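PDB 3KB2: SPbeta prophage-derived uncharacterized protein YorR from Bacillus subtilis, which is of unknown function but binds a guanosine nucleotide phosphorylated at both 3' and 5' positions, and may be a dTMP kinase. Local coordinates for residues 33-36 and 37-41; 43-46 and 47-51; 68-71 and 72-76; 83-86 and 87-91. One frame throughout, in Å; residues are numbered along the deposited sequence.

How the contacts relate
All four contacts are local, within or beside one helix. Contact 1 lies at the surface; the others are partly buried. Contacts 2 and 4 are interior turns of helices 42-52 and 82-92, whose side chains pack together through F46 and F49 against Q84 and I88. Contacts 1 and 3 sit at chain turns, a capped short helix and the exit of helix 64-70. They meet through F35 and F74, and both reach the second subunit. Regular i to i+4 bonding marks the long helices, whereas the turns mix i to i+4 bonds with weak, shared or i to i+3 ones. L68 and L85 link contact 3 with contact 4, and L37 of contact 1 packs on H48 of contact 2.

Contact 1 (33-36 and 37-41); sequences SSFE and LAKSG
K39 folds back over the short helix 35-38 and finishes beside the ring of F35, one turn earlier. Its CB is about equally far from the carbonyl oxygens of F35 and E36. CG comes much closer, with K39 CG lying 3.0 Å from E36 O and 3.3 Å from F35 O. The first torsion explains this: at 47° it sets CG between the backbone N and carbonyl carbon of K39, over the carbonyls of F35 and E36. CD then moves away from E36 O, and bends at the second and third torsions carry CE to 4.2 Å from F35 CE2, where the lysine chain slants across the aromatic side chain. K39 also packs on S127 of the second subunit, and K39 NZ of that subunit in turn lies close to the like-charged K73 NZ of this chain. F35 itself meets the ring of F74 edge-to-face.

S34 precedes the helix as its N-cap. Its OG receives a weak bond from L37 N (3.4 Å), and S34 O takes a firmer one from A38 N at 2.9 Å. At the far end K39 N bonds only weakly to F35 O and E36 O, while L37 O accepts from both S40 N and S40 OG, the hydroxyl at 2.8 Å and on the same face of the carbonyl as the amide. S40 thus closes the turn from L37 to S40, just past the helix. The chemistry implies a one-turn helix with a weak serine cap at its start, a firm backbone bond across it, a serine hydroxyl on L37 O just past its end, and the aliphatic part of a lysine over the carbonyls of F35 and E36.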
# COMPACT_ATOMS: atom_id res chain seq x y z
N SER A 33 -9.78 -8.76 -8.34
CA SER A 33 -8.37 -8.37 -8.38
C SER A 33 -7.59 -8.85 -7.17
O SER A 33 -7.82 -8.42 -6.04
CB SER A 33 -8.24 -6.85 -8.53
OG SER A 33 -8.49 -6.45 -9.87
N SER A 34 -6.66 -9.76 -7.43
CA SER A 34 -5.81 -10.33 -6.40
C SER A 34 -4.38 -9.84 -6.60
O SER A 34 -3.82 -9.94 -7.69
CB SER A 34 -5.87 -11.86 -6.49
OG SER A 34 -4.88 -12.47 -5.69
N PHE A 35 -3.79 -9.30 -5.54
CA PHE A 35 -2.42 -8.80 -5.63
C PHE A 35 -1.48 -9.94 -5.98
O PHE A 35 -0.59 -9.78 -6.80
CB PHE A 35 -2.00 -8.17 -4.30
CG PHE A 35 -0.74 -7.35 -4.38
CD1 PHE A 35 -0.79 -6.00 -4.73
CD2 PHE A 35 0.50 -7.92 -4.09
CE1 PHE A 35 0.38 -5.23 -4.77
CE2 PHE A 35 1.67 -7.16 -4.13
CZ PHE A 35 1.61 -5.81 -4.46
N GLU A 36 -1.69 -11.10 -5.36
CA GLU A 36 -0.84 -12.26 -5.61
C GLU A 36 -0.93 -12.73 -7.06
O GLU A 36 0.07 -13.09 -7.67
CB GLU A 36 -1.22 -13.43 -4.68
CG GLU A 36 -1.21 -13.10 -3.19
CD GLU A 36 -2.56 -12.58 -2.68
OE1 GLU A 36 -2.99 -11.48 -3.10
OE2 GLU A 36 -3.18 -13.28 -1.85
N LEU A 37 -2.14 -12.74 -7.60
CA LEU A 37 -2.36 -13.17 -8.97
C LEU A 37 -1.74 -12.17 -9.95
O LEU A 37 -1.23 -12.55 -11.01
CB LEU A 37 -3.85 -13.28 -9.26
CG LEU A 37 -4.22 -13.56 -10.71
CD1 LEU A 37 -3.85 -14.99 -11.07
CD2 LEU A 37 -5.71 -13.33 -10.91
N ALA A 38 -1.80 -10.90 -9.60
CA ALA A 38 -1.26 -9.86 -10.46
C ALA A 38 0.23 -10.01 -10.68
O ALA A 38 0.73 -9.71 -11.76
CB ALA A 38 -1.57 -8.49 -9.89
N LYS A 39 0.94 -10.50 -9.67
CA LYS A 39 2.38 -10.68 -9.77
C LYS A 39 2.80 -12.04 -10.34
O LYS A 39 3.99 -12.34 -10.40
CB LYS A 39 3.03 -10.47 -8.40
CG LYS A 39 2.34 -11.19 -7.25
CD LYS A 39 3.31 -11.61 -6.12
CE LYS A 39 3.91 -10.44 -5.36
NZ LYS A 39 4.88 -10.89 -4.32
N SER A 40 1.85 -12.86 -10.75
CA SER A 40 2.19 -14.18 -11.30
C SER A 40 2.22 -14.20 -12.84
O SER A 40 2.35 -15.27 -13.46
CB SER A 40 1.24 -15.26 -10.75
OG SER A 40 -0.10 -15.07 -11.16
N GLY A 41 2.12 -13.02 -13.45
CA GLY A 41 2.19 -12.93 -14.90
C GLY A 41 0.88 -12.69 -15.63
O GLY A 41 -0.18 -13.01 -15.13

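Contact 2 (43-46 and 47-51); sequences EKLF and EHFNK
L45 and F49 meet one turn apart on helix 42-52, with L45 CD1 pressed to 3.4 Å from F49 CE2, a tight apolar touch. Opposite settings bring them together: the leucine CG lies anti to its own backbone N (chi1 -178°), the phenylalanine CG beside its N, and the two chains slant across each other so that CD1 comes against CE2.

Beneath them the backbone is fully paired in the i to i+4 pattern. E43 O accepts from E47 N at 3.0 Å, K44 O from H48 N and L45 O from F49 N, both at 3.2 Å, and F46 O from N50 N at 2.8 Å. The F49 donor lies in the plane of its carbonyl, whereas that of N50 comes in nearly along the C=O axis of F46. E47 O continues the series with K51 N. Charged groups contribute less: K51 NZ is 3.8 Å from E47 OE1, a long salt bridge, and both residues are exposed. N50 O also takes a weak bond from K91 NZ.

The other face turns inward, F46 onto helix 82-92 and F49 onto the ring of F63. The arrangement is that of an amphipathic alpha-helix packed on the outside of a P-loop kinase-like fold.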
# COMPACT_ATOMS: atom_id res chain seq x y z
N GLU A 43 -0.46 -14.18 -18.45
CA GLU A 43 -1.18 -15.40 -18.80
C GLU A 43 -2.06 -15.87 -17.62
O GLU A 43 -3.24 -16.18 -17.79
CB GLU A 43 -0.20 -16.53 -19.16
CG GLU A 43 0.87 -16.20 -20.23
CD GLU A 43 1.81 -15.05 -19.84
OE1 GLU A 43 2.41 -15.06 -18.74
OE2 GLU A 43 1.97 -14.13 -20.68
N LYS A 44 -1.46 -15.95 -16.44
CA LYS A 44 -2.19 -16.37 -15.25
C LYS A 44 -3.31 -15.35 -15.00
O LYS A 44 -4.44 -15.73 -14.68
CB LYS A 44 -1.28 -16.40 -14.01
CG LYS A 44 -0.10 -17.37 -14.03
CD LYS A 44 -0.52 -18.82 -13.91
CE LYS A 44 0.69 -19.76 -13.94
NZ LYS A 44 0.25 -21.19 -13.94
N LEU A 45 -2.99 -14.06 -15.15
CA LEU A 45 -3.95 -12.97 -14.92
C LEU A 45 -5.18 -13.09 -15.80
O LEU A 45 -6.30 -13.12 -15.31
CB LEU A 45 -3.29 -11.60 -15.16
CG LEU A 45 -4.11 -10.33 -14.92
CD1 LEU A 45 -4.43 -10.15 -13.45
CD2 LEU A 45 -3.33 -9.13 -15.42
N PHE A 46 -4.95 -13.14 -17.10
CA PHE A 46 -6.03 -13.23 -18.06
C PHE A 46 -6.89 -14.48 -17.87
O PHE A 46 -8.12 -14.43 -17.95
CB PHE A 46 -5.47 -13.22 -19.48
CG PHE A 46 -6.52 -13.31 -20.54
CD1 PHE A 46 -7.45 -12.28 -20.69
CD2 PHE A 46 -6.59 -14.42 -21.37
CE1 PHE A 46 -8.45 -12.37 -21.66
CE2 PHE A 46 -7.58 -14.52 -22.34
CZ PHE A 46 -8.51 -13.50 -22.49
N GLU A 47 -6.22 -15.60 -17.62
CA GLU A 47 -6.91 -16.87 -17.41
C GLU A 47 -7.95 -16.75 -16.27
O GLU A 47 -9.10 -17.17 -16.41
CB GLU A 47 -5.87 -17.95 -17.08
CG GLU A 47 -6.44 -19.32 -16.76
CD GLU A 47 -5.37 -20.31 -16.32
OE1 GLU A 47 -4.72 -20.07 -15.28
OE2 GLU A 47 -5.19 -21.34 -17.03
N HIS A 48 -7.53 -16.17 -15.16
CA HIS A 48 -8.42 -15.99 -14.02
C HIS A 48 -9.61 -15.08 -14.33
O HIS A 48 -10.75 -15.38 -13.95
CB HIS A 48 -7.65 -15.42 -12.83
CG HIS A 48 -8.45 -15.41 -11.57
ND1 HIS A 48 -8.83 -16.56 -10.92
CD2 HIS A 48 -9.00 -14.38 -10.87
CE1 HIS A 48 -9.58 -16.25 -9.88
NE2 HIS A 48 -9.70 -14.93 -9.83
N PHE A 49 -9.35 -13.96 -15.01
CA PHE A 49 -10.41 -13.03 -15.35
C PHE A 49 -11.38 -13.65 -16.32
O PHE A 49 -12.59 -13.40 -16.25
CB PHE A 49 -9.83 -11.75 -15.96
CG PHE A 49 -9.28 -10.79 -14.94
CD1 PHE A 49 -9.93 -10.59 -13.73
CD2 PHE A 49 -8.11 -10.09 -15.20
CE1 PHE A 49 -9.44 -9.70 -12.79
CE2 PHE A 49 -7.60 -9.19 -14.26
CZ PHE A 49 -8.27 -9.00 -13.05
N ASN A 50 -10.87 -14.47 -17.22
CA ASN A 50 -11.72 -15.12 -18.20
C ASN A 50 -12.66 -16.12 -17.54
O ASN A 50 -13.80 -16.27 -17.96
CB ASN A 50 -10.87 -15.85 -19.24
CG ASN A 50 -11.53 -15.88 -20.59
OD1 ASN A 50 -11.18 -16.68 -21.45
ND2 ASN A 50 -12.49 -14.98 -20.80
N LYS A 51 -12.18 -16.80 -16.51
CA LYS A 51 -13.01 -17.76 -15.79
C LYS A 51 -14.11 -17.02 -15.05
O LYS A 51 -15.26 -17.47 -15.03
CB LYS A 51 -12.19 -18.55 -14.77
CG LYS A 51 -11.31 -19.62 -15.36
CD LYS A 51 -10.36 -20.15 -14.32
CE LYS A 51 -9.21 -20.90 -14.99
NZ LYS A 51 -8.14 -21.29 -14.02

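Contact 3 (68-71 and 72-76); sequences LVYA and KKFKD
Y70 and F74 lie side by side where the chain leaves helix 64-70, pointing the same way. Apolar contact is modest here: Y70 CD1 is 4.0 Å from F74 CE2.

Backbone carbonyls do most of the work. Y70 O accepts two hydrogen bonds, from F74 N and from K73 N, each at 3.2 Å and both on the same face of the carbonyl. The F74 donor is tilted by 26° from that plane, but the K73 donor stands 77° out of it, well off any lone pair. V69 O receives K72 N at 3.1 Å, again from above the plane. The K72 and K73 bonds are i to i+3, as in a 3-10 turn, while F74 N keeps an i to i+4 bond. The aliphatic start of K72 also folds back over a carbonyl, its CG 3.4 Å from L68 O.

Charged ends look elsewhere. K73 NZ is hydrogen-bonded to S127 OG, and K75 NZ to A71 O of the second subunit.

Within the fold, V69 and L68 rest on V135 of helix 122-137, and Y70 lies against Y132 of that helix and D10 of the nucleotide pocket. Helix 64-70 thus packs here on helix 122-137, while the chain after it also contacts the second subunit.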
# COMPACT_ATOMS: atom_id res chain seq x y z
N LEU A 68 -6.42 -2.38 -14.11
CA LEU A 68 -5.86 -1.31 -14.92
C LEU A 68 -5.29 -0.16 -14.08
O LEU A 68 -4.30 0.47 -14.47
CB LEU A 68 -6.92 -0.78 -15.87
CG LEU A 68 -7.00 -1.46 -17.24
CD1 LEU A 68 -6.89 -2.97 -17.09
CD2 LEU A 68 -8.31 -1.07 -17.92
N VAL A 69 -5.93 0.11 -12.94
CA VAL A 69 -5.51 1.18 -12.03
C VAL A 69 -4.22 0.82 -11.29
O VAL A 69 -3.20 1.52 -11.40
CB VAL A 69 -6.64 1.48 -10.98
CG1 VAL A 69 -6.13 2.40 -9.86
CG2 VAL A 69 -7.84 2.10 -11.68
N TYR A 70 -4.26 -0.28 -10.55
CA TYR A 70 -3.12 -0.72 -9.76
C TYR A 70 -1.90 -1.20 -10.52
O TYR A 70 -0.82 -1.33 -9.94
CB TYR A 70 -3.58 -1.78 -8.75
CG TYR A 70 -4.54 -1.22 -7.72
CD1 TYR A 70 -4.13 -0.19 -6.86
CD2 TYR A 70 -5.86 -1.67 -7.63
CE1 TYR A 70 -5.02 0.38 -5.95
CE2 TYR A 70 -6.75 -1.11 -6.71
CZ TYR A 70 -6.32 -0.08 -5.88
OH TYR A 70 -7.20 0.50 -4.98
N ALA A 71 -2.07 -1.46 -11.82
CA ALA A 71 -0.96 -1.91 -12.64
C ALA A 71 -0.05 -0.72 -12.93
O ALA A 71 1.13 -0.88 -13.26
CB ALA A 71 -1.48 -2.51 -13.94
N LYS A 72 -0.60 0.48 -12.79
CA LYS A 72 0.16 1.69 -13.02
C LYS A 72 0.81 2.18 -11.73
O LYS A 72 1.50 3.20 -11.72
CB LYS A 72 -0.74 2.78 -13.59
CG LYS A 72 -1.49 2.40 -14.86
CD LYS A 72 -0.53 2.10 -16.00
CE LYS A 72 -1.29 1.68 -17.25
NZ LYS A 72 -0.38 1.22 -18.33
N LYS A 73 0.60 1.45 -10.63
CA LYS A 73 1.17 1.85 -9.34
C LYS A 73 2.19 0.89 -8.73
O LYS A 73 3.08 1.31 -8.00
CB LYS A 73 0.05 2.08 -8.32
CG LYS A 73 -0.27 3.54 -8.04
CD LYS A 73 -0.74 4.27 -9.29
CE LYS A 73 -0.98 5.75 -9.03
NZ LYS A 73 0.23 6.47 -8.55
N PHE A 74 2.06 -0.39 -9.04
CA PHE A 74 2.96 -1.39 -8.49
C PHE A 74 3.84 -2.04 -9.54
O PHE A 74 3.42 -2.20 -10.69
CB PHE A 74 2.17 -2.50 -7.77
CG PHE A 74 1.38 -2.01 -6.60
CD1 PHE A 74 2.01 -1.36 -5.54
CD2 PHE A 74 0.00 -2.19 -6.54
CE1 PHE A 74 1.29 -0.90 -4.45
CE2 PHE A 74 -0.73 -1.74 -5.45
CZ PHE A 74 -0.09 -1.09 -4.41
N LYS A 75 5.05 -2.40 -9.15
CA LYS A 75 5.96 -3.05 -10.07
C LYS A 75 5.67 -4.55 -10.07
O LYS A 75 5.07 -5.07 -9.12
CB LYS A 75 7.42 -2.79 -9.69
CG LYS A 75 7.88 -1.34 -9.87
CD LYS A 75 9.40 -1.21 -9.71
CE LYS A 75 9.89 0.20 -10.03
NZ LYS A 75 11.37 0.39 -9.86
N ASP A 76 6.12 -5.23 -11.12
CA ASP A 76 5.90 -6.66 -11.27
C ASP A 76 4.43 -6.97 -11.00
O ASP A 76 4.09 -7.94 -10.32
CB ASP A 76 6.79 -7.45 -10.29
CG ASP A 76 8.28 -7.20 -10.51
OD1 ASP A 76 8.75 -7.24 -11.67
OD2 ASP A 76 9.00 -6.98 -9.51

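Contact 4 (83-86 and 87-91); sequences RQLR and FIEDK
E89 lays its side chain back along the helix over the carbonyl of L85, one turn earlier. Its first torsion of -60° places CG beside the backbone N, and E89 CG comes to 3.1 Å from L85 O, a close approach of a methylene to an oxygen that already accepts from E89 N at 3.0 Å. Extended beyond CG, the chain lays the carboxylate alongside L85, with E89 CD 4.0 Å from L85 CG. L85 adopts the other common helical form, with CG anti to its backbone N (chi1 171°), and the two side chains run aslant of one another.

I88 has its branches divided: CG1 takes the place beside the backbone N, bringing it to 3.5 Å from Q84 O, while CG2 is anti to N. F87 CB, placed by the backbone, lies 3.2 Å from Q84 O; with CG anti to N, the ring leads away from R83-R86 and touches N50 of helix 42-52.

The backbone runs without interruption, F87 N to R83 O, I88 N to Q84 O, E89 N to L85 O and D90 N to R86 O. Polar ends find partners beyond this stretch: E89 OE2 is hydrogen-bonded to Y65 OH and to G140 N, Q84 OE1 to T81 N, and Q84 NE2 to N42 OD1. The chemistry implies a buried carboxylate whose stem packs against leucine and whose OE2 is held by Y65 OH and G140 N, tying helix 82-92 to helix 64-70 and to the segment at G140.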
# COMPACT_ATOMS: atom_id res chain seq x y z
N ARG A 83 -6.63 -5.64 -25.95
CA ARG A 83 -7.36 -6.72 -26.59
C ARG A 83 -8.04 -7.63 -25.57
O ARG A 83 -9.21 -7.96 -25.72
CB ARG A 83 -6.42 -7.52 -27.49
CG ARG A 83 -7.10 -8.58 -28.33
CD ARG A 83 -6.08 -9.45 -29.05
NE ARG A 83 -6.71 -10.57 -29.76
CZ ARG A 83 -6.05 -11.59 -30.30
NH1 ARG A 83 -6.71 -12.56 -30.92
NH2 ARG A 83 -4.72 -11.65 -30.20
N GLN A 84 -7.32 -8.04 -24.53
CA GLN A 84 -7.91 -8.92 -23.53
C GLN A 84 -9.09 -8.24 -22.82
O GLN A 84 -10.17 -8.83 -22.69
CB GLN A 84 -6.85 -9.35 -22.50
CG GLN A 84 -5.64 -9.98 -23.16
CD GLN A 84 -4.53 -10.30 -22.18
OE1 GLN A 84 -4.14 -9.47 -21.35
NE2 GLN A 84 -3.99 -11.52 -22.29
N LEU A 85 -8.88 -7.00 -22.39
CA LEU A 85 -9.94 -6.25 -21.72
C LEU A 85 -11.17 -6.20 -22.60
O LEU A 85 -12.28 -6.44 -22.16
CB LEU A 85 -9.47 -4.82 -21.41
CG LEU A 85 -10.57 -3.88 -20.89
CD1 LEU A 85 -11.08 -4.39 -19.55
CD2 LEU A 85 -10.03 -2.46 -20.75
N ARG A 86 -10.96 -5.87 -23.87
CA ARG A 86 -12.05 -5.78 -24.82
C ARG A 86 -12.73 -7.15 -24.96
O ARG A 86 -13.94 -7.24 -25.11
CB ARG A 86 -11.48 -5.30 -26.15
CG ARG A 86 -12.47 -5.12 -27.27
CD ARG A 86 -11.80 -4.42 -28.44
NE ARG A 86 -10.61 -5.12 -28.91
CZ ARG A 86 -9.39 -4.59 -28.96
NH1 ARG A 86 -9.19 -3.35 -28.55
NH2 ARG A 86 -8.37 -5.31 -29.42
N PHE A 87 -11.94 -8.21 -24.90
CA PHE A 87 -12.49 -9.56 -25.02
C PHE A 87 -13.40 -9.88 -23.83
O PHE A 87 -14.50 -10.40 -24.01
CB PHE A 87 -11.34 -10.57 -25.11
CG PHE A 87 -11.77 -12.00 -25.15
CD1 PHE A 87 -11.91 -12.73 -23.98
CD2 PHE A 87 -12.03 -12.63 -26.36
CE1 PHE A 87 -12.31 -14.07 -24.01
CE2 PHE A 87 -12.42 -13.96 -26.41
CZ PHE A 87 -12.56 -14.69 -25.23
N ILE A 88 -12.95 -9.55 -22.63
CA ILE A 88 -13.74 -9.82 -21.42
C ILE A 88 -15.04 -9.03 -21.39
O ILE A 88 -16.07 -9.54 -20.96
CB ILE A 88 -12.93 -9.50 -20.16
CG1 ILE A 88 -11.77 -10.49 -20.05
CG2 ILE A 88 -13.81 -9.61 -18.93
CD1 ILE A 88 -10.77 -10.11 -18.98
N GLU A 89 -14.99 -7.78 -21.85
CA GLU A 89 -16.18 -6.93 -21.88
C GLU A 89 -17.24 -7.51 -22.82
O GLU A 89 -18.41 -7.63 -22.46
CB GLU A 89 -15.80 -5.52 -22.32
CG GLU A 89 -14.80 -4.85 -21.40
CD GLU A 89 -14.46 -3.45 -21.84
OE1 GLU A 89 -14.06 -3.29 -23.01
OE2 GLU A 89 -14.58 -2.52 -21.01
N ASP A 90 -16.82 -7.86 -24.03
CA ASP A 90 -17.76 -8.41 -24.99
C ASP A 90 -18.36 -9.70 -24.44
O ASP A 90 -19.54 -10.01 -24.64
CB ASP A 90 -17.04 -8.70 -26.31
CG ASP A 90 -17.92 -9.41 -27.32
OD1 ASP A 90 -18.87 -8.78 -27.84
OD2 ASP A 90 -17.68 -10.60 -27.58
N LYS A 91 -17.55 -10.46 -23.72
CA LYS A 91 -18.00 -11.71 -23.16
C LYS A 91 -19.09 -11.61 -22.07
O LYS A 91 -19.87 -12.56 -21.88
CB LYS A 91 -16.79 -12.48 -22.64
CG LYS A 91 -17.10 -13.84 -22.07
CD LYS A 91 -15.84 -14.62 -21.80
CE LYS A 91 -16.19 -15.95 -21.17
NZ LYS A 91 -15.06 -16.91 -21.14